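Local atomic coordinates of Lin1840 protein (Listeria innocua serovar 6a, PDB entry 4ZOA), a protein that probably hydrolyses terminal, non-reducing beta-D-glucosyl residues to release beta-D-glucose, as a member of glycosyl hydrolase family 3. Residues P145-V150 with A194-A199; P85-A90 with H131-S136; P137-V142 with P221-A226; S269-V274 with L300-T305. The protein carries 1 engineered substitution. All coordinates share one frame; numbering follows the deposited sequence.

All four contacts lie within the TIM-barrel-related N-terminal part of this family 3 protein. Contact 2 pairs neighbouring parallel strands, 87-90 and 133-134. Contact 4 joins the residues after strand 266-268 to strand 301-302, the two outermost strands of the same eight-stranded sheet, consistent with barrel closure; the centres of contacts 2 and 4 are about 15 Å apart. From strand 133-134 the chain runs directly into 137-142 of contact 3, then into 145-150 of contact 1. Contacts 1 and 3 touch, with centres about 12 Å apart, whereas contact 1 is about 25 Å from contact 2, centre to centre. Contacts 1, 2 and 4 all reach the bound piperidine, so separate loops and strand ends converge on one pocket.

Contact 1: residues P145-V150 with A194-A199; sequences PRWGRV and AAYGAA. With IFM (5-hydroxymethyl-3,4-dihydroxypiperidine), chain C.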
loop_
_atom_site.group_PDB
_atom_site.type_symbol
_atom_site.label_atom_id
_atom_site.label_comp_id
_atom_site.label_asym_id
_atom_site.label_seq_id
_atom_site.Cartn_x
_atom_site.Cartn_y
_atom_site.Cartn_z
ATOM N N PRO A 145 -5.813 -7.207 5.325
ATOM C CA PRO A 145 -6.888 -8.204 5.364
ATOM C C PRO A 145 -7.803 -8.331 4.123
ATOM O O PRO A 145 -8.692 -9.158 4.147
ATOM C CB PRO A 145 -7.717 -7.800 6.568
ATOM C CG PRO A 145 -7.190 -6.493 7.025
ATOM C CD PRO A 145 -6.043 -6.064 6.210
ATOM N N ARG A 146 -7.631 -7.522 3.091
ATOM C CA ARG A 146 -8.275 -7.761 1.803
ATOM C C ARG A 146 -7.848 -9.131 1.245
ATOM O O ARG A 146 -8.652 -9.840 0.681
ATOM C CB ARG A 146 -7.968 -6.638 0.837
ATOM C CG ARG A 146 -8.671 -5.344 1.238
ATOM C CD ARG A 146 -8.259 -4.145 0.406
ATOM N NE ARG A 146 -6.902 -3.719 0.700
ATOM C CZ ARG A 146 -6.345 -2.611 0.270
ATOM N NH1 ARG A 146 -6.995 -1.795 -0.530
ATOM N NH2 ARG A 146 -5.097 -2.341 0.629
ATOM N N TRP A 147 -6.566 -9.473 1.416
ATOM C CA TRP A 147 -5.980 -10.656 0.873
ATOM C C TRP A 147 -6.573 -11.834 1.560
ATOM O O TRP A 147 -6.546 -11.923 2.806
ATOM C CB TRP A 147 -4.480 -10.604 1.152
ATOM C CG TRP A 147 -3.620 -11.584 0.348
ATOM C CD1 TRP A 147 -3.640 -11.795 -0.971
ATOM C CD2 TRP A 147 -2.556 -12.379 0.876
ATOM N NE1 TRP A 147 -2.674 -12.689 -1.327
ATOM C CE2 TRP A 147 -1.990 -13.073 -0.202
ATOM C CE3 TRP A 147 -2.049 -12.587 2.167
ATOM C CZ2 TRP A 147 -0.930 -14.005 -0.029
ATOM C CZ3 TRP A 147 -0.998 -13.504 2.350
ATOM C CH2 TRP A 147 -0.466 -14.221 1.251
ATOM N N GLY A 148 -7.105 -12.774 0.780
ATOM C CA GLY A 148 -7.754 -13.924 1.364
ATOM C C GLY A 148 -6.844 -14.817 2.161
ATOM O O GLY A 148 -7.334 -15.633 3.010
ATOM N N ARG A 149 -5.520 -14.721 1.903
ATOM C CA ARG A 149 -4.620 -15.717 2.455
ATOM C C ARG A 149 -4.148 -15.338 3.821
ATOM O O ARG A 149 -3.328 -16.070 4.382
ATOM C CB ARG A 149 -3.424 -15.982 1.574
ATOM C CG ARG A 149 -3.821 -16.265 0.167
ATOM C CD ARG A 149 -2.612 -16.766 -0.598
ATOM N NE ARG A 149 -2.406 -18.120 -0.206
ATOM C CZ ARG A 149 -2.037 -19.125 -0.973
ATOM N NH1 ARG A 149 -1.711 -18.933 -2.210
ATOM N NH2 ARG A 149 -2.003 -20.341 -0.469
ATOM N N VAL A 150 -4.706 -14.275 4.420
ATOM C CA VAL A 150 -4.334 -13.941 5.807
ATOM C C VAL A 150 -4.678 -15.032 6.790
ATOM O O VAL A 150 -4.083 -15.131 7.857
ATOM C CB VAL A 150 -4.905 -12.603 6.323
ATOM C CG1 VAL A 150 -4.386 -11.450 5.489
ATOM C CG2 VAL A 150 -6.442 -12.607 6.329
ATOM N N ALA A 194 9.343 -15.192 -1.333
ATOM C CA ALA A 194 9.140 -14.451 -0.110
ATOM C C ALA A 194 8.156 -13.296 -0.328
ATOM O O ALA A 194 7.973 -12.833 -1.468
ATOM C CB ALA A 194 10.483 -13.895 0.430
ATOM N N ALA A 195 7.601 -12.835 0.800
ATOM C CA ALA A 195 6.926 -11.509 0.931
ATOM C C ALA A 195 5.561 -11.435 0.179
ATOM O O ALA A 195 5.078 -10.395 -0.177
ATOM C CB ALA A 195 7.871 -10.425 0.438
ATOM N N TYR A 196 4.977 -12.588 -0.042
ATOM C CA TYR A 196 3.736 -12.772 -0.873
ATOM C C TYR A 196 2.512 -11.995 -0.298
ATOM O O TYR A 196 1.665 -11.488 -1.042
ATOM C CB TYR A 196 3.464 -14.322 -0.945
ATOM C CG TYR A 196 2.203 -14.867 -1.615
ATOM C CD1 TYR A 196 1.734 -14.354 -2.834
ATOM C CD2 TYR A 196 1.605 -15.999 -1.142
ATOM C CE1 TYR A 196 0.609 -14.879 -3.458
ATOM C CE2 TYR A 196 0.511 -16.562 -1.793
ATOM C CZ TYR A 196 0.002 -15.980 -2.942
ATOM O OH TYR A 196 -1.107 -16.486 -3.583
ATOM N N GLY A 197 2.471 -11.926 1.033
ATOM C CA GLY A 197 1.433 -11.309 1.796
ATOM C C GLY A 197 1.372 -9.809 1.642
ATOM O O GLY A 197 0.469 -9.201 2.176
ATOM N N ALA A 198 2.319 -9.204 0.939
ATOM C CA ALA A 198 2.281 -7.753 0.785
ATOM C C ALA A 198 1.675 -7.393 -0.544
ATOM O O ALA A 198 1.819 -6.283 -1.041
ATOM C CB ALA A 198 3.668 -7.192 0.923
ATOM N N ALA A 199 0.996 -8.349 -1.154
ATOM C CA ALA A 199 0.324 -8.095 -2.432
ATOM C C ALA A 199 -0.423 -6.740 -2.456
ATOM O O ALA A 199 -1.216 -6.419 -1.527
ATOM C CB ALA A 199 -0.635 -9.231 -2.742
HETATM O O4 IFM C . 0.639 -25.058 -0.964
HETATM C C4 IFM C . -0.101 -24.453 -2.016
HETATM C C3 IFM C . 0.216 -22.966 -2.079
HETATM O O3 IFM C . -0.008 -22.436 -0.791
HETATM C C2 IFM C . -0.503 -22.198 -3.215
HETATM N N IFM C . -0.443 -22.900 -4.492
HETATM C C1 IFM C . -0.630 -24.340 -4.456
HETATM C C5 IFM C . 0.257 -25.000 -3.390
HETATM C C6 IFM C . 0.177 -26.551 -3.446
HETATM O O6 IFM C . -1.164 -26.988 -3.470
#
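Arg149 reaches across Tyr196 to join this loop pair to the bound piperidine. Its CB lies over one face of the Trp147 indole, near the rim. Farther out, Arg149 CD packs against Tyr196 CE2 at 3.4 Å. A bend at chi3 (76°) then turns the guanidinium across the edge of the phenol, planes 69° apart: NE forms a salt bridge with Glu152, and CZ sits at the ring edge. At the tip the two amino groups part. Arg149 NH1 donates to Tyr196 OH at 2.9 Å, the oxygen close to the guanidinium plane, and forms a salt bridge with Glu473. Arg149 NH2 makes a weak bond of 2.9 Å to O3 of the piperidine.

Trp147 meets a face of Tyr196. Its edge enters over the ring centre in a T-shaped pair, with Trp147 CZ2 3.4 Å from Tyr196 CD2 and planes at 87°. On the indole face opposite Arg149 CB, Gly197 CA makes a CH-pi contact 3.6 Å from the six-membered ring centroid, while Trp147 NE1 bonds to Glu204. The guanidinium, gripped by Tyr196 and two carboxylates, thus holds NH2 where it makes its weak bond to the ligand hydroxyl.

Contact 2: residues P85-A90 with H131-S136; sequences PLVFMA and HHVTFS. With IFM (5-hydroxymethyl-3,4-dihydroxypiperidine), chain C.
Met89 and Phe135 form the tightest side-chain part of this strand pair: Met89 CB is 3.3 Å from Phe135 CZ, and the sulfur lies oblique to the ring in a Met-aromatic contact. Beside them Met89 CG packs on Val133 CB at 3.7 Å, the two side chains pointing the same way. Parallel bridges Met89-Val133 and Ala90-Thr134 set this register. Ala90 CB rests over the His131 imidazole, 3.8 Å from its centroid.

Looser is the Phe88 edge against the His132 face, an offset T-shaped pair with centroids 5.7 Å apart. The His131 side is water-bridged: a water at the ring edge links His131 ND1 to Met89 O (2.7 Å from the water), and His131 NE2 bonds to Tyr96.

Phe88 O takes two N-H groups, His132 N at 2.9 Å and Val133 N at 3.1 Å; Val133 O accepts Ala90 N, Ala90 O accepts Phe135 N, and Met89 O accepts the water. Phe135 lies beside the ligand, its CB 3.6 Å from piperidine O4.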
loop_
_atom_site.group_PDB
_atom_site.type_symbol
_atom_site.label_atom_id
_atom_site.label_comp_id
_atom_site.label_asym_id
_atom_site.label_seq_id
_atom_site.Cartn_x
_atom_site.Cartn_y
_atom_site.Cartn_z
ATOM N N PRO A 85 12.025 -44.317 -5.342
ATOM C CA PRO A 85 10.593 -44.045 -5.069
ATOM C C PRO A 85 10.165 -42.531 -5.217
ATOM O O PRO A 85 11.024 -41.617 -5.241
ATOM C CB PRO A 85 10.398 -44.493 -3.605
ATOM C CG PRO A 85 11.725 -44.945 -3.116
ATOM C CD PRO A 85 12.766 -44.466 -4.085
ATOM N N LEU A 86 8.851 -42.317 -5.368
ATOM C CA LEU A 86 8.234 -40.989 -5.443
ATOM C C LEU A 86 8.151 -40.414 -4.030
ATOM O O LEU A 86 7.881 -41.167 -3.081
ATOM C CB LEU A 86 6.813 -41.081 -5.951
ATOM C CG LEU A 86 6.622 -41.477 -7.407
ATOM C CD1 LEU A 86 5.232 -42.008 -7.678
ATOM C CD2 LEU A 86 6.957 -40.302 -8.322
ATOM N N VAL A 87 8.370 -39.105 -3.887
ATOM C CA VAL A 87 8.024 -38.427 -2.615
ATOM C C VAL A 87 6.630 -37.808 -2.800
ATOM O O VAL A 87 6.324 -37.263 -3.871
ATOM C CB VAL A 87 9.094 -37.398 -2.138
ATOM C CG1 VAL A 87 9.385 -36.360 -3.234
ATOM C CG2 VAL A 87 8.710 -36.743 -0.801
ATOM N N PHE A 88 5.799 -37.978 -1.763
ATOM C CA PHE A 88 4.392 -37.553 -1.718
ATOM C C PHE A 88 4.176 -36.354 -0.800
ATOM O O PHE A 88 4.444 -36.403 0.417
ATOM C CB PHE A 88 3.519 -38.678 -1.237
ATOM C CG PHE A 88 3.267 -39.711 -2.282
ATOM C CD1 PHE A 88 4.230 -40.672 -2.578
ATOM C CD2 PHE A 88 2.072 -39.742 -2.990
ATOM C CE1 PHE A 88 3.976 -41.658 -3.563
ATOM C CE2 PHE A 88 1.825 -40.731 -3.948
ATOM C CZ PHE A 88 2.781 -41.677 -4.230
ATOM N N MET A 89 3.700 -35.268 -1.404
ATOM C CA MET A 89 3.501 -34.002 -0.687
ATOM C C MET A 89 2.026 -33.628 -0.663
ATOM O O MET A 89 1.228 -34.029 -1.535
ATOM C CB MET A 89 4.334 -32.871 -1.292
ATOM C CG MET A 89 5.751 -33.266 -1.660
ATOM S SD MET A 89 6.822 -31.853 -1.868
ATOM C CE MET A 89 8.185 -32.752 -2.577
ATOM N N ALA A 90 1.681 -32.852 0.357
ATOM C CA ALA A 90 0.294 -32.542 0.619
ATOM C C ALA A 90 0.158 -31.215 1.371
ATOM O O ALA A 90 1.037 -30.826 2.162
ATOM C CB ALA A 90 -0.316 -33.645 1.438
ATOM N N HIS A 131 1.229 -39.526 3.364
ATOM C CA HIS A 131 1.901 -38.261 3.071
ATOM C C HIS A 131 3.256 -38.116 3.756
ATOM O O HIS A 131 3.376 -38.282 4.951
ATOM C CB HIS A 131 0.979 -37.070 3.409
ATOM C CG HIS A 131 -0.375 -37.146 2.777
ATOM N ND1 HIS A 131 -0.564 -37.162 1.401
ATOM C CD2 HIS A 131 -1.606 -37.185 3.323
ATOM C CE1 HIS A 131 -1.854 -37.208 1.139
ATOM N NE2 HIS A 131 -2.504 -37.256 2.285
ATOM N N HIS A 132 4.275 -37.788 2.969
ATOM C CA HIS A 132 5.661 -37.572 3.477
ATOM C C HIS A 132 6.019 -36.138 3.808
ATOM O O HIS A 132 6.868 -35.900 4.679
ATOM C CB HIS A 132 6.671 -37.988 2.436
ATOM C CG HIS A 132 6.449 -39.362 1.914
ATOM N ND1 HIS A 132 6.786 -39.725 0.630
ATOM C CD2 HIS A 132 5.884 -40.456 2.485
ATOM C CE1 HIS A 132 6.480 -40.994 0.444
ATOM N NE2 HIS A 132 5.910 -41.451 1.543
ATOM N N VAL A 133 5.446 -35.195 3.043
ATOM C CA VAL A 133 5.694 -33.723 3.192
ATOM C C VAL A 133 4.380 -32.908 3.350
ATOM O O VAL A 133 3.346 -33.241 2.735
ATOM C CB VAL A 133 6.464 -33.156 1.975
ATOM C CG1 VAL A 133 6.915 -31.712 2.220
ATOM C CG2 VAL A 133 7.668 -34.015 1.614
ATOM N N THR A 134 4.408 -31.858 4.192
ATOM C CA THR A 134 3.315 -30.883 4.196
ATOM C C THR A 134 3.775 -29.501 3.767
ATOM O O THR A 134 4.850 -29.068 4.124
ATOM C CB THR A 134 2.550 -30.763 5.518
ATOM O OG1 THR A 134 1.482 -29.810 5.346
ATOM C CG2 THR A 134 3.503 -30.365 6.686
ATOM N N PHE A 135 2.940 -28.854 2.956
ATOM C CA PHE A 135 3.141 -27.501 2.485
ATOM C C PHE A 135 2.687 -26.502 3.564
ATOM O O PHE A 135 1.765 -25.737 3.365
ATOM C CB PHE A 135 2.388 -27.310 1.176
ATOM C CG PHE A 135 2.877 -28.186 0.033
ATOM C CD1 PHE A 135 4.230 -28.307 -0.241
ATOM C CD2 PHE A 135 1.959 -28.805 -0.810
ATOM C CE1 PHE A 135 4.689 -29.074 -1.295
ATOM C CE2 PHE A 135 2.390 -29.551 -1.878
ATOM C CZ PHE A 135 3.761 -29.715 -2.111
ATOM N N SER A 136 3.374 -26.569 4.708
ATOM C CA SER A 136 3.142 -25.758 5.929
ATOM C C SER A 136 4.485 -25.697 6.730
ATOM O O SER A 136 5.272 -26.650 6.651
ATOM C CB SER A 136 2.008 -26.384 6.777
ATOM O OG SER A 136 1.884 -25.724 8.038
HETATM O O4 IFM C . 0.639 -25.058 -0.964
HETATM C C4 IFM C . -0.101 -24.453 -2.016
HETATM C C3 IFM C . 0.216 -22.966 -2.079
HETATM O O3 IFM C . -0.008 -22.436 -0.791
HETATM C C2 IFM C . -0.503 -22.198 -3.215
HETATM N N IFM C . -0.443 -22.900 -4.492
HETATM C C1 IFM C . -0.630 -24.340 -4.456
HETATM C C5 IFM C . 0.257 -25.000 -3.390
HETATM C C6 IFM C . 0.177 -26.551 -3.446
HETATM O O6 IFM C . -1.164 -26.988 -3.470
HETATM O O HOH W 1 0.252 -36.563 -1.349
#

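Contact 3: residues P137-V142 with P221-A226; sequences PMLDLV and PAYNAA
Leu139 supplies the apolar part of this contact, lying against three residues of helix 221-228. Its CB meets Tyr223 CD1 at 3.6 Å and the methyl of Ala222 slightly farther off. Leu139 CD1 lies against Ala222 O (3.3 Å) and makes a tight 3.5 Å approach to Ala226 CB.

The direct polar link is a hydrogen bond from Tyr223 OH to Asp140 OD1 at 2.6 Å. The phenol arrives on the anti side of that oxygen, 25° out of the carboxylate plane, with ring and carboxylate turned 65° apart. Tyr223 OH is also bonded to Ala195 N.

Two waters bridge the segments. One accepts from Tyr223 N, in the first turn of the helix, and lies 2.8 Å from Leu139 O; it also sits over the centre of the phenol face. The other donates to Tyr223 OH at 2.7 Å and accepts a longer bond from Leu141 N.

Asp140 OD1 also holds the backbone N of His192, whose NE2 bonds to the piperidine, so it probably acts as a second-shell residue. A loop leaving one barrel strand and packing on a helix that precedes another, strand 233-236, fits the beta/alpha barrel of this family.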
loop_
_atom_site.group_PDB
_atom_site.type_symbol
_atom_site.label_atom_id
_atom_site.label_comp_id
_atom_site.label_asym_id
_atom_site.label_seq_id
_atom_site.Cartn_x
_atom_site.Cartn_y
_atom_site.Cartn_z
ATOM N N PRO A 137 4.764 -24.607 7.492
ATOM C CA PRO A 137 3.993 -23.389 7.745
ATOM C C PRO A 137 4.085 -22.302 6.656
ATOM O O PRO A 137 5.032 -22.211 5.906
ATOM C CB PRO A 137 4.583 -22.877 9.035
ATOM C CG PRO A 137 6.015 -23.200 8.871
ATOM C CD PRO A 137 6.051 -24.556 8.199
ATOM N N MET A 138 3.007 -21.539 6.580
ATOM C CA MET A 138 2.908 -20.358 5.779
ATOM C C MET A 138 3.363 -19.231 6.705
ATOM O O MET A 138 2.711 -18.905 7.679
ATOM C CB MET A 138 1.460 -20.212 5.337
ATOM C CG MET A 138 1.219 -19.089 4.364
ATOM S SD MET A 138 0.990 -17.499 5.185
ATOM C CE MET A 138 0.134 -16.744 3.777
ATOM N N LEU A 139 4.470 -18.608 6.353
ATOM C CA LEU A 139 5.183 -17.615 7.224
ATOM C C LEU A 139 5.191 -16.212 6.650
ATOM O O LEU A 139 6.062 -15.379 6.985
ATOM C CB LEU A 139 6.614 -18.102 7.461
ATOM C CG LEU A 139 6.603 -19.430 8.180
ATOM C CD1 LEU A 139 8.035 -19.859 8.328
ATOM C CD2 LEU A 139 5.895 -19.441 9.540
ATOM N N ASP A 140 4.187 -15.929 5.813
ATOM C CA ASP A 140 4.053 -14.627 5.178
ATOM C C ASP A 140 3.495 -13.560 6.155
ATOM O O ASP A 140 2.361 -13.660 6.598
ATOM C CB ASP A 140 3.203 -14.706 3.893
ATOM C CG ASP A 140 3.668 -15.826 2.937
ATOM O OD1 ASP A 140 4.866 -16.176 2.825
ATOM O OD2 ASP A 140 2.800 -16.329 2.233
ATOM N N LEU A 141 4.294 -12.535 6.437
ATOM C CA LEU A 141 3.828 -11.365 7.111
ATOM C C LEU A 141 2.603 -10.726 6.403
ATOM O O LEU A 141 2.624 -10.457 5.174
ATOM C CB LEU A 141 4.935 -10.310 7.194
ATOM C CG LEU A 141 4.623 -9.259 8.253
ATOM C CD1 LEU A 141 4.763 -9.849 9.628
ATOM C CD2 LEU A 141 5.486 -8.008 8.043
ATOM N N VAL A 142 1.547 -10.534 7.186
ATOM C CA VAL A 142 0.317 -9.979 6.681
ATOM C C VAL A 142 -0.060 -8.680 7.404
ATOM O O VAL A 142 -0.175 -8.669 8.655
ATOM C CB VAL A 142 -0.853 -10.949 6.705
ATOM C CG1 VAL A 142 -0.577 -12.054 5.671
ATOM C CG2 VAL A 142 -1.148 -11.504 8.113
ATOM N N PRO A 221 12.262 -12.554 8.477
ATOM C CA PRO A 221 12.764 -13.282 9.631
ATOM C C PRO A 221 12.020 -14.603 9.911
ATOM O O PRO A 221 12.633 -15.548 10.361
ATOM C CB PRO A 221 12.608 -12.288 10.786
ATOM C CG PRO A 221 12.656 -10.906 10.171
ATOM C CD PRO A 221 12.134 -11.102 8.745
ATOM N N ALA A 222 10.704 -14.688 9.657
ATOM C CA ALA A 222 10.004 -15.888 10.036
ATOM C C ALA A 222 10.410 -17.031 9.159
ATOM O O ALA A 222 10.508 -18.141 9.628
ATOM C CB ALA A 222 8.475 -15.691 10.047
ATOM N N TYR A 223 10.623 -16.824 7.878
ATOM C CA TYR A 223 11.073 -17.960 7.079
ATOM C C TYR A 223 12.423 -18.435 7.659
ATOM O O TYR A 223 12.731 -19.653 7.714
ATOM C CB TYR A 223 11.284 -17.625 5.590
ATOM C CG TYR A 223 10.178 -16.886 4.908
ATOM C CD1 TYR A 223 8.930 -17.473 4.720
ATOM C CD2 TYR A 223 10.383 -15.584 4.444
ATOM C CE1 TYR A 223 7.908 -16.816 4.089
ATOM C CE2 TYR A 223 9.333 -14.904 3.791
ATOM C CZ TYR A 223 8.106 -15.536 3.649
ATOM O OH TYR A 223 7.081 -14.895 3.062
ATOM N N ASN A 224 13.234 -17.451 8.035
ATOM C CA ASN A 224 14.613 -17.719 8.488
ATOM C C ASN A 224 14.567 -18.540 9.788
ATOM O O ASN A 224 15.190 -19.622 9.879
ATOM C CB ASN A 224 15.417 -16.428 8.650
ATOM C CG ASN A 224 16.864 -16.690 9.087
ATOM O OD1 ASN A 224 17.683 -17.175 8.315
ATOM N ND2 ASN A 224 17.154 -16.415 10.357
ATOM N N ALA A 225 13.745 -18.104 10.733
ATOM C CA ALA A 225 13.571 -18.867 11.973
ATOM C C ALA A 225 13.169 -20.338 11.661
ATOM O O ALA A 225 13.715 -21.271 12.245
ATOM C CB ALA A 225 12.561 -18.200 12.887
ATOM N N ALA A 226 12.266 -20.542 10.707
ATOM C CA ALA A 226 11.791 -21.918 10.421
ATOM C C ALA A 226 12.842 -22.761 9.726
ATOM O O ALA A 226 12.944 -23.966 9.953
ATOM C CB ALA A 226 10.565 -21.886 9.582
HETATM O O HOH W 2 8.745 -14.568 6.965
HETATM O O HOH W 3 6.897 -12.565 4.423
#

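Contact 4: residues S269-V274 with L300-T305; sequences SDWGAV and LEMMTT. With IFM (5-hydroxymethyl-3,4-dihydroxypiperidine), chain C.
Trp271 carries Met303 on one face of its indole: Met303 CG makes a CH-pi contact 4.0 Å from the six-membered ring centroid, 22° off the normal, and the two side chains run side by side. Met302 crosses near the other end of the residue, its SD 3.7 Å from Trp271 CB and oblique to the ring; both sulfurs make Met-aromatic contacts. Trp271 NE1 bonds to Pro42 O. The Asp270 carboxylate receives Trp271 N on the anti side of OD1, 26° out of plane, and the same oxygen accepts a hydrogen bond from the piperidine nitrogen at 2.6 Å. On Glu301, OE2 takes the hydroxyl of Thr304 at 2.6 Å, while Val274 packs across that carboxylate.

Backbone bonds fix the register: Ser269 N to Leu300 O is 2.9 Å, and Gly272 N to Met302 O is 3.0 Å. Between them Ser269 OG accepts Met302 N at 3.0 Å and donates to Asp270 O. Asp270 O takes Ala273 N from the opposite face, closing a type II turn whose third residue, Gly272, has positive phi. A water ties Ser269 OG, Thr304 OG1 and Val274 N together.

Here the end of strand 266-268 meets strand 301-302, the last of the eight, consistent with closure of the barrel. The Ser-Asp-Trp sequence resembles the family 3 signature, and its aspartate grips the piperidine nitrogen in what is probably the glucose-binding pocket.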
loop_
_atom_site.group_PDB
_atom_site.type_symbol
_atom_site.label_atom_id
_atom_site.label_comp_id
_atom_site.label_asym_id
_atom_site.label_seq_id
_atom_site.Cartn_x
_atom_site.Cartn_y
_atom_site.Cartn_z
ATOM N N SER A 269 8.827 -25.187 -6.581
ATOM C CA SER A 269 8.193 -24.000 -7.083
ATOM C C SER A 269 6.765 -24.054 -6.557
ATOM O O SER A 269 6.272 -25.113 -6.306
ATOM C CB SER A 269 8.163 -24.001 -8.596
ATOM O OG SER A 269 7.097 -24.797 -9.076
ATOM N N ASP A 270 6.101 -22.930 -6.402
ATOM C CA ASP A 270 4.643 -23.038 -6.209
ATOM C C ASP A 270 4.009 -23.449 -7.586
ATOM O O ASP A 270 4.684 -23.494 -8.630
ATOM C CB ASP A 270 4.111 -21.706 -5.739
ATOM C CG ASP A 270 2.793 -21.784 -4.990
ATOM O OD1 ASP A 270 2.033 -22.758 -5.160
ATOM O OD2 ASP A 270 2.513 -20.776 -4.257
ATOM N N TRP A 271 2.711 -23.697 -7.574
ATOM C CA TRP A 271 1.966 -24.269 -8.683
ATOM C C TRP A 271 2.042 -23.475 -10.004
ATOM O O TRP A 271 1.534 -22.343 -10.157
ATOM C CB TRP A 271 0.517 -24.461 -8.243
ATOM C CG TRP A 271 -0.232 -25.181 -9.256
ATOM C CD1 TRP A 271 -0.507 -24.756 -10.535
ATOM C CD2 TRP A 271 -0.802 -26.488 -9.134
ATOM N NE1 TRP A 271 -1.207 -25.728 -11.204
ATOM C CE2 TRP A 271 -1.423 -26.788 -10.363
ATOM C CE3 TRP A 271 -0.909 -27.405 -8.083
ATOM C CZ2 TRP A 271 -2.095 -27.984 -10.586
ATOM C CZ3 TRP A 271 -1.570 -28.594 -8.302
ATOM C CH2 TRP A 271 -2.150 -28.878 -9.558
ATOM N N GLY A 272 2.685 -24.079 -10.975
ATOM C CA GLY A 272 3.017 -23.415 -12.216
ATOM C C GLY A 272 3.889 -22.177 -12.101
ATOM O O GLY A 272 4.018 -21.472 -13.091
ATOM N N ALA A 273 4.510 -21.898 -10.963
ATOM C CA ALA A 273 5.260 -20.603 -10.844
ATOM C C ALA A 273 6.476 -20.461 -11.832
ATOM O O ALA A 273 6.870 -19.332 -12.270
ATOM C CB ALA A 273 5.715 -20.381 -9.408
ATOM N N VAL A 274 7.046 -21.624 -12.201
ATOM C CA VAL A 274 8.177 -21.669 -13.143
ATOM C C VAL A 274 7.714 -21.158 -14.541
ATOM O O VAL A 274 8.298 -20.249 -15.111
ATOM C CB VAL A 274 8.760 -23.146 -13.199
ATOM C CG1 VAL A 274 9.718 -23.312 -14.383
ATOM C CG2 VAL A 274 9.446 -23.530 -11.911
ATOM N N LEU A 300 12.487 -28.386 -8.149
ATOM C CA LEU A 300 11.259 -29.164 -8.392
ATOM C C LEU A 300 10.145 -28.254 -8.926
ATOM O O LEU A 300 9.662 -27.366 -8.231
ATOM C CB LEU A 300 10.812 -29.847 -7.103
ATOM C CG LEU A 300 9.650 -30.817 -7.136
ATOM C CD1 LEU A 300 9.768 -31.939 -8.173
ATOM C CD2 LEU A 300 9.494 -31.454 -5.779
ATOM N N GLU A 301 9.781 -28.471 -10.174
ATOM C CA GLU A 301 8.772 -27.737 -10.873
ATOM C C GLU A 301 7.374 -28.343 -10.583
ATOM O O GLU A 301 7.074 -29.503 -10.919
ATOM C CB GLU A 301 9.065 -27.736 -12.394
ATOM C CG GLU A 301 8.073 -26.911 -13.225
ATOM C CD GLU A 301 8.459 -26.760 -14.690
ATOM O OE1 GLU A 301 9.402 -27.460 -15.233
ATOM O OE2 GLU A 301 7.731 -25.967 -15.345
ATOM N N MET A 302 6.505 -27.559 -9.955
ATOM C CA MET A 302 5.178 -28.084 -9.595
ATOM C C MET A 302 4.177 -27.961 -10.735
ATOM O O MET A 302 3.676 -26.868 -11.040
ATOM C CB MET A 302 4.648 -27.389 -8.371
ATOM C CG MET A 302 3.305 -27.930 -7.860
ATOM S SD MET A 302 2.622 -26.968 -6.489
ATOM C CE MET A 302 3.712 -27.488 -5.166
ATOM N N MET A 303 3.904 -29.095 -11.386
ATOM C CA MET A 303 2.779 -29.268 -12.299
ATOM C C MET A 303 2.837 -28.429 -13.576
ATOM O O MET A 303 1.829 -28.203 -14.213
ATOM C CB MET A 303 1.447 -29.101 -11.562
ATOM C CG MET A 303 0.868 -30.371 -11.021
ATOM S SD MET A 303 0.439 -31.556 -12.358
ATOM C CE MET A 303 -1.141 -30.907 -12.839
ATOM N N THR A 304 4.057 -27.984 -13.933
ATOM C CA THR A 304 4.372 -27.471 -15.301
ATOM C C THR A 304 5.560 -28.229 -15.889
ATOM O O THR A 304 6.215 -29.034 -15.233
ATOM C CB THR A 304 4.563 -25.917 -15.401
ATOM O OG1 THR A 304 5.426 -25.387 -14.360
ATOM C CG2 THR A 304 3.201 -25.266 -15.349
ATOM N N THR A 305 5.836 -27.969 -17.141
ATOM C CA THR A 305 6.675 -28.869 -17.913
ATOM C C THR A 305 7.884 -28.161 -18.501
ATOM O O THR A 305 8.503 -28.692 -19.425
ATOM C CB THR A 305 5.839 -29.343 -19.097
ATOM O OG1 THR A 305 5.229 -28.184 -19.696
ATOM C CG2 THR A 305 4.758 -30.282 -18.630
HETATM O O4 IFM C . 0.639 -25.058 -0.964
HETATM C C4 IFM C . -0.101 -24.453 -2.016
HETATM C C3 IFM C . 0.216 -22.966 -2.079
HETATM O O3 IFM C . -0.008 -22.436 -0.791
HETATM C C2 IFM C . -0.503 -22.198 -3.215
HETATM N N IFM C . -0.443 -22.900 -4.492
HETATM C C1 IFM C . -0.630 -24.340 -4.456
HETATM C C5 IFM C . 0.257 -25.000 -3.390
HETATM C C6 IFM C . 0.177 -26.551 -3.446
HETATM O O6 IFM C . -1.164 -26.988 -3.470
HETATM O O HOH W 4 6.106 -24.517 -11.999
#